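Local coordinates for conserved membrane protein (Chlamydia abortus, PDB 6GZU) that acts as a secreted CE-clan effector that combines deubiquitinating and acetyltransferase activities and induces Golgi fragmentation, this chain holding its catalytic part, at residues A[15-23]-A[200-209]. Sequence-based numbering, arbitrary orientation.
Sequences FSSWDHLEI and DSTSCGIWLS
Trp18 and Gly205 bring their backbones within 5.1 Å, CA to CA, where the extended N-terminal segment 15-19 crosses the first turn of helix 204-217 and then turns into helix 20-33. No direct hydrogen bond joins the two segments; water bridges them at two positions too close to be filled at once, probably alternatives. Both link Trp18 N to Thr202 O, and one also accepts from Gly205 N, the other from Ile206 N. Gly205, having no side chain, lets the backbone of Trp18 come close, and its CA takes Ile23 CD1 at 3.8 Å. The indole of Trp18 is sandwiched: Ile206 CG1 makes a CH-pi contact 3.6 Å from the centroid of the five-membered ring, while Glu22 CB lies against the opposite face. With CG1 anti to its carbonyl carbon (chi1 -58°) and the chain then extended, Ile206 carries CD1 on to Ser16 O (3.5 Å) and Phe15 CB. Helix 204-217 begins with Cys204, which with His134 probably belongs to the Cys-His-Asp triad of this Ulp1-like cysteine protease fold. Ser209, small enough for the indole edge, has OG 3.4 Å from Trp18 CZ3 and donates to Gly205 O. A capping box starts helix 20-33: Glu22 N reaches Asp19 OD1 at 3.0 Å, and Asp19 N donates back to Glu22 OE1.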
loop_
_atom_site.group_PDB
_atom_site.type_symbol
_atom_site.label_atom_id
_atom_site.label_comp_id
_atom_site.label_asym_id
_atom_site.label_seq_id
_atom_site.Cartn_x
_atom_site.Cartn_y
_atom_site.Cartn_z
ATOM N N PHE A 15 0.084 -16.627 15.464
ATOM C CA PHE A 15 -0.603 -15.887 14.390
ATOM C C PHE A 15 -0.452 -16.548 13.051
ATOM O O PHE A 15 0.676 -16.689 12.553
ATOM C CB PHE A 15 -0.035 -14.467 14.256
ATOM C CG PHE A 15 -0.108 -13.700 15.510
ATOM C CD1 PHE A 15 -1.327 -13.412 16.071
ATOM C CD2 PHE A 15 1.035 -13.326 16.179
ATOM C CE1 PHE A 15 -1.408 -12.733 17.258
ATOM C CE2 PHE A 15 0.950 -12.638 17.374
ATOM C CZ PHE A 15 -0.265 -12.350 17.911
ATOM N N SER A 16 -1.572 -16.934 12.451
ATOM C CA SER A 16 -1.556 -17.300 11.041
ATOM C C SER A 16 -1.242 -16.004 10.265
ATOM O O SER A 16 -1.881 -14.978 10.479
ATOM C CB SER A 16 -2.914 -17.891 10.636
ATOM O OG SER A 16 -3.370 -18.850 11.601
ATOM N N SER A 17 -0.224 -16.058 9.405
ATOM C CA SER A 17 0.190 -14.951 8.549
ATOM C C SER A 17 -0.956 -14.515 7.653
ATOM O O SER A 17 -1.945 -15.253 7.435
ATOM C CB SER A 17 1.303 -15.434 7.642
ATOM O OG SER A 17 0.826 -16.559 6.936
ATOM N N TRP A 18 -0.808 -13.318 7.118
ATOM C CA TRP A 18 -1.780 -12.765 6.188
ATOM C C TRP A 18 -1.081 -12.680 4.836
ATOM O O TRP A 18 0.041 -12.162 4.752
ATOM C CB TRP A 18 -2.230 -11.376 6.666
ATOM C CG TRP A 18 -3.336 -11.403 7.685
ATOM C CD1 TRP A 18 -3.718 -12.467 8.453
ATOM C CD2 TRP A 18 -4.201 -10.312 8.039
ATOM N NE1 TRP A 18 -4.783 -12.098 9.264
ATOM C CE2 TRP A 18 -5.083 -10.776 9.036
ATOM C CE3 TRP A 18 -4.288 -8.971 7.620
ATOM C CZ2 TRP A 18 -6.066 -9.966 9.606
ATOM C CZ3 TRP A 18 -5.266 -8.161 8.183
ATOM C CH2 TRP A 18 -6.144 -8.662 9.175
ATOM N N ASP A 19 -1.716 -13.247 3.811
ATOM C CA ASP A 19 -1.204 -13.247 2.435
ATOM C C ASP A 19 -1.815 -12.022 1.714
ATOM O O ASP A 19 -2.516 -11.212 2.330
ATOM C CB ASP A 19 -1.521 -14.595 1.705
ATOM C CG ASP A 19 -3.063 -14.893 1.566
ATOM O OD1 ASP A 19 -3.906 -13.995 1.779
ATOM O OD2 ASP A 19 -3.472 -16.046 1.233
ATOM N N HIS A 20 -1.547 -11.881 0.424
ATOM C CA HIS A 20 -2.033 -10.715 -0.288
ATOM C C HIS A 20 -3.557 -10.585 -0.178
ATOM O O HIS A 20 -4.079 -9.473 -0.019
ATOM C CB HIS A 20 -1.639 -10.781 -1.741
ATOM C CG HIS A 20 -1.926 -9.519 -2.496
ATOM N ND1 HIS A 20 -2.461 -9.522 -3.762
ATOM C CD2 HIS A 20 -1.688 -8.218 -2.188
ATOM C CE1 HIS A 20 -2.564 -8.276 -4.198
ATOM N NE2 HIS A 20 -2.119 -7.464 -3.253
ATOM N N LEU A 21 -4.289 -11.691 -0.283
ATOM C CA LEU A 21 -5.763 -11.609 -0.244
ATOM C C LEU A 21 -6.293 -11.147 1.124
ATOM O O LEU A 21 -7.231 -10.338 1.192
ATOM C CB LEU A 21 -6.428 -12.943 -0.677
ATOM C CG LEU A 21 -6.131 -13.264 -2.157
ATOM C CD1 LEU A 21 -6.706 -14.591 -2.623
ATOM C CD2 LEU A 21 -6.617 -12.151 -3.069
ATOM N N GLU A 22 -5.677 -11.629 2.203
ATOM C CA GLU A 22 -6.055 -11.202 3.562
ATOM C C GLU A 22 -5.740 -9.738 3.806
ATOM O O GLU A 22 -6.563 -8.994 4.369
ATOM C CB GLU A 22 -5.385 -12.074 4.614
ATOM C CG GLU A 22 -6.110 -13.376 4.736
ATOM C CD GLU A 22 -5.280 -14.597 5.138
ATOM O OE1 GLU A 22 -4.094 -14.744 4.780
ATOM O OE2 GLU A 22 -5.869 -15.469 5.787
ATOM N N ILE A 23 -4.581 -9.295 3.329
ATOM C CA ILE A 23 -4.249 -7.890 3.446
ATOM C C ILE A 23 -5.239 -7.050 2.629
ATOM O O ILE A 23 -5.787 -6.059 3.115
ATOM C CB ILE A 23 -2.830 -7.628 2.918
ATOM C CG1 ILE A 23 -1.794 -8.264 3.856
ATOM C CG2 ILE A 23 -2.582 -6.122 2.806
ATOM C CD1 ILE A 23 -0.398 -8.429 3.209
ATOM N N ASP A 200 8.284 -12.230 14.821
ATOM C CA ASP A 200 8.272 -13.557 14.238
ATOM C C ASP A 200 8.561 -13.440 12.751
ATOM O O ASP A 200 8.930 -12.376 12.256
ATOM C CB ASP A 200 6.915 -14.207 14.498
ATOM C CG ASP A 200 5.776 -13.349 14.027
ATOM O OD1 ASP A 200 5.889 -12.796 12.907
ATOM O OD2 ASP A 200 4.770 -13.217 14.779
ATOM N N SER A 201 8.387 -14.518 12.013
ATOM C CA SER A 201 8.821 -14.480 10.623
ATOM C C SER A 201 7.639 -14.254 9.687
ATOM O O SER A 201 7.809 -14.171 8.462
ATOM C CB SER A 201 9.542 -15.781 10.274
ATOM O OG SER A 201 8.921 -16.870 10.936
ATOM N N THR A 202 6.445 -14.140 10.262
ATOM C CA THR A 202 5.229 -14.351 9.483
ATOM C C THR A 202 4.126 -13.289 9.611
ATOM O O THR A 202 3.196 -13.276 8.797
ATOM C CB THR A 202 4.608 -15.728 9.823
ATOM O OG1 THR A 202 4.180 -15.741 11.190
ATOM C CG2 THR A 202 5.625 -16.862 9.606
ATOM N N SER A 203 4.215 -12.414 10.620
ATOM C CA SER A 203 3.136 -11.451 10.944
ATOM C C SER A 203 3.194 -10.091 10.270
ATOM O O SER A 203 2.391 -9.202 10.607
ATOM C CB SER A 203 3.064 -11.167 12.428
ATOM O OG SER A 203 4.295 -10.653 12.899
ATOM N N CYS A 204 4.116 -9.891 9.328
ATOM C CA CYS A 204 4.245 -8.581 8.665
ATOM C C CYS A 204 2.953 -8.068 8.075
ATOM O O CYS A 204 2.710 -6.833 8.141
ATOM C CB CYS A 204 5.309 -8.661 7.570
ATOM S SG CYS A 204 5.097 -10.117 6.505
ATOM N N GLY A 205 2.157 -8.952 7.448
ATOM C CA GLY A 205 0.911 -8.521 6.804
ATOM C C GLY A 205 -0.115 -8.025 7.811
ATOM O O GLY A 205 -0.896 -7.107 7.524
ATOM N N ILE A 206 -0.112 -8.613 9.000
ATOM C CA ILE A 206 -1.038 -8.192 10.053
ATOM C C ILE A 206 -0.563 -6.846 10.592
ATOM O O ILE A 206 -1.369 -5.908 10.738
ATOM C CB ILE A 206 -1.063 -9.209 11.172
ATOM C CG1 ILE A 206 -1.464 -10.575 10.600
ATOM C CG2 ILE A 206 -2.027 -8.762 12.265
ATOM C CD1 ILE A 206 -1.319 -11.732 11.587
ATOM N N TRP A 207 0.736 -6.708 10.817
ATOM C CA TRP A 207 1.242 -5.443 11.327
ATOM C C TRP A 207 0.924 -4.260 10.402
ATOM O O TRP A 207 0.524 -3.174 10.870
ATOM C CB TRP A 207 2.769 -5.513 11.493
ATOM C CG TRP A 207 3.176 -6.114 12.788
ATOM C CD1 TRP A 207 3.830 -7.315 12.992
ATOM C CD2 TRP A 207 3.017 -5.515 14.061
ATOM N NE1 TRP A 207 4.033 -7.500 14.320
ATOM C CE2 TRP A 207 3.581 -6.401 15.005
ATOM C CE3 TRP A 207 2.441 -4.313 14.505
ATOM C CZ2 TRP A 207 3.568 -6.142 16.378
ATOM C CZ3 TRP A 207 2.435 -4.055 15.866
ATOM C CH2 TRP A 207 3.014 -4.955 16.790
ATOM N N LEU A 208 1.157 -4.414 9.098
ATOM C CA LEU A 208 0.966 -3.268 8.203
ATOM C C LEU A 208 -0.534 -2.966 8.103
ATOM O O LEU A 208 -0.908 -1.785 7.937
ATOM C CB LEU A 208 1.586 -3.526 6.831
ATOM C CG LEU A 208 0.933 -4.587 5.923
ATOM C CD1 LEU A 208 -0.249 -3.967 5.106
ATOM C CD2 LEU A 208 1.971 -5.213 4.993
ATOM N N SER A 209 -1.404 -3.977 8.249
ATOM C CA SER A 209 -2.843 -3.734 8.213
ATOM C C SER A 209 -3.299 -2.962 9.452
ATOM O O SER A 209 -4.120 -2.021 9.355
ATOM C CB SER A 209 -3.598 -5.063 8.093
ATOM O OG SER A 209 -3.275 -5.701 6.868
HETATM O O HOH W 1 1.915 -11.858 6.825
HETATM O O HOH W 2 0.977 -11.632 8.713
#